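Local coordinates for geranyltranstransferase (Roseobacter denitrificans, PDB 4LLS), which probably catalyses the condensation of isopentenyl diphosphate with an allylic diphosphate to give farnesyl or geranylgeranyl diphosphate, at residues 29-34 with 66-71; 156-161 with 205-210. All coordinates share one frame; numbering follows the deposited sequence. Where two conformers were deposited one is given.

Contact 1: residues 29-34 with 66-71. With IPE (3-methylbut-3-enyl trihydrogen diphosphate), chain C.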
ATOM      1  N   ASP A  29      22.465  13.201  -9.918  1.00 16.02           N
ATOM      2  CA  ASP A  29      22.437  14.233  -8.872  0.50 18.16           C
ATOM      3  C   ASP A  29      21.151  15.045  -8.988  1.00 18.48           C
ATOM      4  O   ASP A  29      20.506  15.362  -7.981  1.00 19.77           O
ATOM      5  CB  ASP A  29      23.622  15.186  -9.029  0.50 18.66           C
ATOM      6  CG  ASP A  29      24.908  14.615  -8.501  0.50 22.23           C
ATOM      7  OD1 ASP A  29      24.867  13.527  -7.909  0.50 23.89           O
ATOM      8  OD2 ASP A  29      25.967  15.238  -8.725  0.50 26.92           O
ATOM      9  N   ALA A  30      20.762  15.369 -10.215  1.00 17.80           N
ATOM     10  CA  ALA A  30      19.574  16.230 -10.426  1.00 20.53           C
ATOM     11  C   ALA A  30      18.338  15.422 -10.078  1.00 19.50           C
ATOM     12  O   ALA A  30      17.390  15.955  -9.484  1.00 20.04           O
ATOM     13  CB  ALA A  30      19.500  16.699 -11.861  1.00 23.07           C
ATOM     14  N   ALA A  31      18.358  14.129 -10.369  1.00 17.60           N
ATOM     15  CA  ALA A  31      17.188  13.293 -10.104  1.00 18.20           C
ATOM     16  C   ALA A  31      17.016  13.133  -8.594  1.00 15.85           C
ATOM     17  O   ALA A  31      15.883  13.191  -8.051  1.00 16.41           O
ATOM     18  CB  ALA A  31      17.337  11.944 -10.781  1.00 20.67           C
ATOM     19  N   ALA A  32      18.102  12.988  -7.856  1.00 16.97           N
ATOM     20  CA  ALA A  32      17.982  12.855  -6.409  1.00 16.01           C
ATOM     21  C   ALA A  32      17.398  14.122  -5.813  1.00 16.52           C
ATOM     22  O   ALA A  32      16.541  14.067  -4.926  1.00 18.04           O
ATOM     23  CB  ALA A  32      19.326  12.559  -5.769  1.00 20.75           C
ATOM     24  N   ALA A  33      17.881  15.265  -6.255  1.00 15.60           N
ATOM     25  CA  ALA A  33      17.359  16.524  -5.728  1.00 16.78           C
ATOM     26  C   ALA A  33      15.870  16.705  -6.125  1.00 15.16           C
ATOM     27  O   ALA A  33      15.075  17.162  -5.289  1.00 16.51           O
ATOM     28  CB  ALA A  33      18.205  17.706  -6.216  1.00 18.95           C
ATOM     29  N   ALA A  34      15.501  16.338  -7.351  1.00 15.17           N
ATOM     30  CA  ALA A  34      14.133  16.458  -7.828  1.00 15.18           C
ATOM     31  C   ALA A  34      13.157  15.552  -7.073  1.00 14.59           C
ATOM     32  O   ALA A  34      12.088  15.999  -6.688  1.00 12.70           O
ATOM     33  CB  ALA A  34      14.015  16.195  -9.298  1.00 16.37           C
ATOM     34  N   ARG A  66      15.749   3.810  -8.530  1.00 10.83           N
ATOM     35  CA  ARG A  66      14.481   3.470  -9.142  1.00 10.07           C
ATOM     36  C   ARG A  66      13.804   4.744  -9.677  1.00 10.55           C
ATOM     37  O   ARG A  66      13.360   4.783 -10.815  1.00  9.61           O
ATOM     38  CB  ARG A  66      13.581   2.754  -8.128  1.00 10.73           C
ATOM     39  CG  ARG A  66      14.098   1.366  -7.832  1.00 10.26           C
ATOM     40  CD  ARG A  66      13.545   0.791  -6.533  1.00 10.95           C
ATOM     41  NE  ARG A  66      14.262  -0.423  -6.120  1.00 10.99           N
ATOM     42  CZ  ARG A  66      15.441  -0.439  -5.496  1.00 12.00           C
ATOM     43  NH1 ARG A  66      15.981  -1.615  -5.173  1.00 12.89           N
ATOM     44  NH2 ARG A  66      16.084   0.675  -5.215  1.00 12.41           N
ATOM     45  N   GLY A  67      13.786   5.805  -8.892  1.00 11.37           N
ATOM     46  CA  GLY A  67      13.288   7.062  -9.429  1.00 11.97           C
ATOM     47  C   GLY A  67      14.064   7.620 -10.605  1.00 10.61           C
ATOM     48  O   GLY A  67      13.496   8.111 -11.610  1.00 11.27           O
ATOM     49  N   PHE A  68      15.372   7.412 -10.564  1.00 11.83           N
ATOM     50  CA  PHE A  68      16.223   7.804 -11.695  1.00 11.57           C
ATOM     51  C   PHE A  68      15.886   7.025 -12.945  1.00 11.34           C
ATOM     52  O   PHE A  68      15.843   7.587 -14.064  1.00 12.72           O
ATOM     53  CB  PHE A  68      17.710   7.628 -11.325  1.00 13.83           C
ATOM     54  CG  PHE A  68      18.667   7.973 -12.409  1.00 14.89           C
ATOM     55  CD1 PHE A  68      19.458   6.988 -12.982  1.00 19.09           C
ATOM     56  CD2 PHE A  68      18.888   9.298 -12.748  1.00 16.23           C
ATOM     57  CE1 PHE A  68      20.422   7.327 -13.933  1.00 20.79           C
ATOM     58  CE2 PHE A  68      19.869   9.639 -13.666  1.00 21.11           C
ATOM     59  CZ  PHE A  68      20.637   8.656 -14.227  1.00 20.10           C
ATOM     60  N   LEU A  69      15.664   5.723 -12.821  1.00 10.93           N
ATOM     61  CA  LEU A  69      15.251   4.934 -13.964  1.00 11.08           C
ATOM     62  C   LEU A  69      13.981   5.467 -14.608  1.00 11.54           C
ATOM     63  O   LEU A  69      13.832   5.477 -15.827  1.00 11.52           O
ATOM     64  CB  LEU A  69      15.108   3.450 -13.606  1.00 11.14           C
ATOM     65  CG  LEU A  69      16.433   2.722 -13.393  1.00 12.89           C
ATOM     66  CD1 LEU A  69      16.209   1.370 -12.761  1.00 12.97           C
ATOM     67  CD2 LEU A  69      17.193   2.551 -14.709  1.00 13.47           C
ATOM     68  N   VAL A  70      13.024   5.864 -13.769  1.00 10.60           N
ATOM     69  CA  VAL A  70      11.784   6.423 -14.297  1.00 11.00           C
ATOM     70  C   VAL A  70      12.071   7.696 -15.075  1.00 11.21           C
ATOM     71  O   VAL A  70      11.649   7.847 -16.222  1.00 11.83           O
ATOM     72  CB  VAL A  70      10.757   6.721 -13.184  1.00 10.14           C
ATOM     73  CG1 VAL A  70       9.561   7.493 -13.708  1.00 11.75           C
ATOM     74  CG2 VAL A  70      10.310   5.438 -12.516  1.00 10.88           C
ATOM     75  N   LEU A  71      12.828   8.582 -14.471  1.00 11.95           N
ATOM     76  CA  LEU A  71      13.123   9.882 -15.112  1.00 12.45           C
ATOM     77  C   LEU A  71      13.909   9.686 -16.399  1.00 12.39           C
ATOM     78  O   LEU A  71      13.665  10.361 -17.394  1.00 12.73           O
ATOM     79  CB  LEU A  71      13.887  10.789 -14.171  1.00 11.69           C
ATOM     80  CG  LEU A  71      13.109  11.236 -12.938  1.00 12.91           C
ATOM     81  CD1 LEU A  71      13.936  12.081 -12.004  1.00 15.80           C
ATOM     82  CD2 LEU A  71      11.874  11.999 -13.338  1.00 15.32           C
TER
HETATM   83  C1  IPE C 301      18.115  -1.590  -0.798  1.00 17.45           C
HETATM   84  O1  IPE C 301      17.948  -0.886  -2.045  1.00 12.82           O
HETATM   85  C2  IPE C 301      17.105  -2.731  -0.749  1.00 17.97           C
HETATM   86  C3  IPE C 301      17.311  -3.692  -1.893  1.00 19.84           C
HETATM   87  C4  IPE C 301      16.340  -3.958  -2.765  1.00 20.26           C
HETATM   88  C5  IPE C 301      18.577  -4.488  -1.970  1.00 20.36           C
HETATM   89  PA  IPE C 301      18.945   0.301  -2.421  1.00 12.63           P
HETATM   90  O1A IPE C 301      20.398  -0.182  -2.301  1.00 13.55           O
HETATM   91  O2A IPE C 301      18.524   0.794  -3.730  1.00 12.59           O
HETATM   92  O3A IPE C 301      18.667   1.410  -1.322  1.00 12.38           O
HETATM   93  PB  IPE C 301      18.598   3.028  -1.262  1.00 12.01           P
HETATM   94  O1B IPE C 301      18.989   3.389   0.163  1.00 12.75           O
HETATM   95  O2B IPE C 301      19.569   3.568  -2.274  1.00 13.16           O
HETATM   96  O3B IPE C 301      17.169   3.329  -1.647  1.00 12.79           O
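R66 NH2 donates to O2A of the bound IPE at 2.9 Å. The N-H points almost straight at the oxygen, with an angle of 171°. O2A sits at the edge of the guanidinium and in its plane. R66 reaches it with a chain extended from CG to NE. Its NH1 lies 3.4 Å from IPE C4, so the same group also meets the hydrocarbon part of the ligand. K63, H95 and R114 also hydrogen-bond to IPE. A leucine in place of R66 would probably leave O2A without this donor and the diphosphate with one positive partner fewer.

R66 belongs to helix 65-76, which meets helix 22-43 through apolar atoms around A31. R66 itself takes no part in that packing and points to IPE instead. The CB of A31 is 3.6 Å from F68 CD2 and 3.6 Å from L71 CD1. It comes to the phenyl ring at the edge, in the ring plane. F68 holds CG anti to its backbone N (chi1 179°), and from there one ring edge meets A31. The closest CA atoms, those of A31 and F68, are 5.8 Å apart.

F68 also touches T298 and T302 of helix 297-308, and G67 N bonds to E92 OE2. One short helix thus turns apolar side chains to helix 22-43 and a charged arginine to the substrate, consistent with electrostatic binding of the diphosphate.

Contact 2: residues 156-161 with 205-210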
ATOM      1  N   ALA A 156      -3.949   4.756 -15.181  1.00 12.33           N
ATOM      2  CA  ALA A 156      -4.552   3.520 -14.703  1.00 12.73           C
ATOM      3  C   ALA A 156      -3.633   2.333 -14.935  1.00 13.71           C
ATOM      4  O   ALA A 156      -3.519   1.470 -14.053  1.00 15.71           O
ATOM      5  CB  ALA A 156      -5.862   3.295 -15.430  1.00 15.43           C
ATOM      6  N   ASP A 157      -2.939   2.300 -16.075  1.00 15.01           N
ATOM      7  CA  ASP A 157      -2.038   1.227 -16.401  1.00 15.69           C
ATOM      8  C   ASP A 157      -0.785   1.263 -15.529  1.00 14.68           C
ATOM      9  O   ASP A 157      -0.270   0.197 -15.165  1.00 14.52           O
ATOM     10  CB  ASP A 157      -1.641   1.244 -17.860  1.00 21.45           C
ATOM     11  CG  ASP A 157      -0.857   0.002 -18.249  1.00 23.17           C
ATOM     12  OD1 ASP A 157      -1.419  -1.110 -18.127  1.00 26.77           O
ATOM     13  OD2 ASP A 157       0.324   0.156 -18.588  1.00 28.79           O
ATOM     14  N   LEU A 158      -0.279   2.461 -15.249  1.00 15.26           N
ATOM     15  CA  LEU A 158       0.853   2.612 -14.301  1.00 12.94           C
ATOM     16  C   LEU A 158       0.464   2.023 -12.954  1.00 12.42           C
ATOM     17  O   LEU A 158       1.276   1.337 -12.313  1.00 12.86           O
ATOM     18  CB  LEU A 158       1.262   4.047 -14.126  1.00 15.85           C
ATOM     19  CG  LEU A 158       2.034   4.676 -15.303  1.00 17.57           C
ATOM     20  CD1 LEU A 158       2.102   6.169 -15.053  1.00 22.96           C
ATOM     21  CD2 LEU A 158       3.389   4.062 -15.527  1.00 23.03           C
ATOM     22  N   ALA A 159      -0.728   2.334 -12.479  1.00 11.29           N
ATOM     23  CA  ALA A 159      -1.149   1.855 -11.142  1.00 10.56           C
ATOM     24  C   ALA A 159      -1.370   0.341 -11.153  1.00 10.32           C
ATOM     25  O   ALA A 159      -0.959  -0.348 -10.229  1.00 11.60           O
ATOM     26  CB  ALA A 159      -2.409   2.540 -10.671  1.00 12.46           C
ATOM     27  N   LEU A 160      -2.029  -0.201 -12.184  1.00 10.27           N
ATOM     28  CA  LEU A 160      -2.255  -1.621 -12.266  1.00 10.15           C
ATOM     29  C   LEU A 160      -0.920  -2.368 -12.294  1.00 10.44           C
ATOM     30  O   LEU A 160      -0.735  -3.351 -11.568  1.00 11.11           O
ATOM     31  CB  LEU A 160      -3.125  -1.966 -13.492  1.00 10.26           C
ATOM     32  CG  LEU A 160      -3.483  -3.430 -13.657  1.00 11.89           C
ATOM     33  CD1 LEU A 160      -4.217  -4.029 -12.467  1.00 12.74           C
ATOM     34  CD2 LEU A 160      -4.295  -3.599 -14.936  1.00 13.34           C
ATOM     35  N   SER A 161      -0.011  -1.963 -13.180  1.00 11.05           N
ATOM     36  CA  SER A 161       1.299  -2.561 -13.234  1.00 11.02           C
ATOM     37  C   SER A 161       2.072  -2.442 -11.903  1.00 10.60           C
ATOM     38  O   SER A 161       2.813  -3.354 -11.533  1.00 11.96           O
ATOM     39  CB  SER A 161       2.094  -2.042 -14.462  1.00 12.06           C
ATOM     40  OG  SER A 161       2.339  -0.680 -14.384  1.00 12.82           O
ATOM     41  N   ILE A 205      12.418  -2.788  -9.927  1.00 10.82           N
ATOM     42  CA  ILE A 205      13.408  -2.225 -10.890  1.00 11.92           C
ATOM     43  C   ILE A 205      12.830  -2.361 -12.296  1.00 12.32           C
ATOM     44  O   ILE A 205      12.944  -1.441 -13.127  1.00 12.04           O
ATOM     45  CB  ILE A 205      14.788  -2.922 -10.720  1.00 13.18           C
ATOM     46  CG1 ILE A 205      15.438  -2.417  -9.462  1.00 14.58           C
ATOM     47  CG2 ILE A 205      15.662  -2.643 -11.934  1.00 13.39           C
ATOM     48  CD1 ILE A 205      16.674  -3.164  -9.027  1.00 14.96           C
ATOM     49  N   GLY A 206      12.149  -3.447 -12.562  1.00 11.07           N
ATOM     50  CA  GLY A 206      11.437  -3.629 -13.831  1.00 12.12           C
ATOM     51  C   GLY A 206      10.353  -2.602 -14.067  1.00 11.49           C
ATOM     52  O   GLY A 206      10.216  -2.057 -15.171  1.00 12.51           O
ATOM     53  N   TRP A 207       9.571  -2.293 -13.046  1.00 11.73           N
ATOM     54  CA  TRP A 207       8.539  -1.268 -13.162  1.00 11.54           C
ATOM     55  C   TRP A 207       9.187   0.068 -13.468  1.00 10.99           C
ATOM     56  O   TRP A 207       8.727   0.807 -14.325  1.00 11.76           O
ATOM     57  CB  TRP A 207       7.707  -1.196 -11.886  1.00 11.43           C
ATOM     58  CG  TRP A 207       6.481  -0.320 -12.007  1.00 10.13           C
ATOM     59  CD1 TRP A 207       5.247  -0.711 -12.474  1.00 11.09           C
ATOM     60  CD2 TRP A 207       6.401   1.110 -11.850  1.00  9.78           C
ATOM     61  NE1 TRP A 207       4.391   0.353 -12.500  1.00 11.17           N
ATOM     62  CE2 TRP A 207       5.072   1.486 -12.185  1.00 10.08           C
ATOM     63  CE3 TRP A 207       7.308   2.106 -11.515  1.00 10.20           C
ATOM     64  CZ2 TRP A 207       4.625   2.793 -12.063  1.00 10.05           C
ATOM     65  CZ3 TRP A 207       6.875   3.410 -11.418  1.00 10.40           C
ATOM     66  CH2 TRP A 207       5.541   3.749 -11.692  1.00 11.06           C
ATOM     67  N   SER A 208      10.273   0.379 -12.781  1.00 11.24           N
ATOM     68  CA  SER A 208      10.941   1.656 -12.951  1.00 11.36           C
ATOM     69  C   SER A 208      11.471   1.841 -14.365  1.00 11.71           C
ATOM     70  O   SER A 208      11.314   2.920 -14.966  1.00 12.34           O
ATOM     71  CB  SER A 208      12.098   1.766 -11.978  1.00 11.75           C
ATOM     72  OG  SER A 208      11.685   1.658 -10.633  1.00 13.26           O
ATOM     73  N   ALA A 209      12.103   0.807 -14.902  1.00 10.57           N
ATOM     74  CA  ALA A 209      12.683   0.924 -16.246  1.00 12.83           C
ATOM     75  C   ALA A 209      11.618   0.932 -17.322  1.00 12.86           C
ATOM     76  O   ALA A 209      11.789   1.613 -18.352  1.00 16.31           O
ATOM     77  CB  ALA A 209      13.684  -0.150 -16.498  1.00 12.96           C
ATOM     78  N   GLN A 210      10.510   0.251 -17.103  1.00 11.48           N
ATOM     79  CA  GLN A 210       9.461   0.224 -18.101  1.00 12.85           C
ATOM     80  C   GLN A 210       8.650   1.497 -18.059  1.00 13.42           C
ATOM     81  O   GLN A 210       7.886   1.742 -18.993  1.00 12.19           O
ATOM     82  CB  GLN A 210       8.549  -0.984 -17.923  1.00 12.24           C
ATOM     83  CG  GLN A 210       9.244  -2.275 -18.276  1.00 14.76           C
ATOM     84  CD  GLN A 210       8.332  -3.474 -18.175  1.00 19.75           C
ATOM     85  OE1 GLN A 210       7.493  -3.726 -19.046  1.00 22.31           O
ATOM     86  NE2 GLN A 210       8.392  -4.133 -17.052  1.00 18.84           N
TER
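The indole N-H of W207 is shared between two acceptors on helix 152-166. NE1 donates to S161 OG at 3.0 Å and to the backbone oxygen L158 O at 3.3 Å. Neither bond is straight. The N-H angle is 131° at the serine and 144° at the carbonyl, as expected for one proton divided between two oxygens. L158 O lies near the indole plane and takes the N-H on a lone pair, in the carbonyl plane. S161 OG is tilted further from the ring plane.

S161 turns OG between its backbone N and carbonyl carbon (chi1 64°), which brings the hydroxyl back over its own helix and to the indole edge. There it is 2.9 Å from D157 O. That carbonyl also accepts the helical bond from S161 N. W207 stretches out from helix 190-215 with CG anti to its backbone N. Apolar contact adds to the polar one: L158 CD2 is 3.9 Å from W207 CZ2, and the two side chains cross at about a right angle.

The other polar side chains of 205-210 turn to their own helix or its neighbourhood. S208 OG bonds to L204 O. Q210 NE2 bonds weakly to G206 O, while Q210 OE1 bonds weakly to T220 OG1.

V143 of helix 125-144 and S87 of helix 81-102 touch both L158 and W207. A159 and L160 pack on T144 of the second subunit. A three-centred indole bond thus joins two helices in the all-helical fold of the polyprenyl synthetase family.

How the contacts relate
The two contacts come in series along the chain: contact 1 is complete before contact 2 begins. Their centres are about 16 Å apart, and they share no helix. They meet where helix 65-76 packs on helix 190-215. R66 CB lies 3.3 Å from S208 OG, and L69 CB lies 3.8 Å from S208 CB. Helices 22-43, 65-76, 190-215 and 152-166 thus touch one after another. Contact 1 reaches the IPE pocket through R66. The W207 side chain of contact 2 is farther off, about 13 Å from IPE, and helix 152-166 touches the second subunit. The packing thus runs from helix 22-43, past the IPE pocket, to the second subunit.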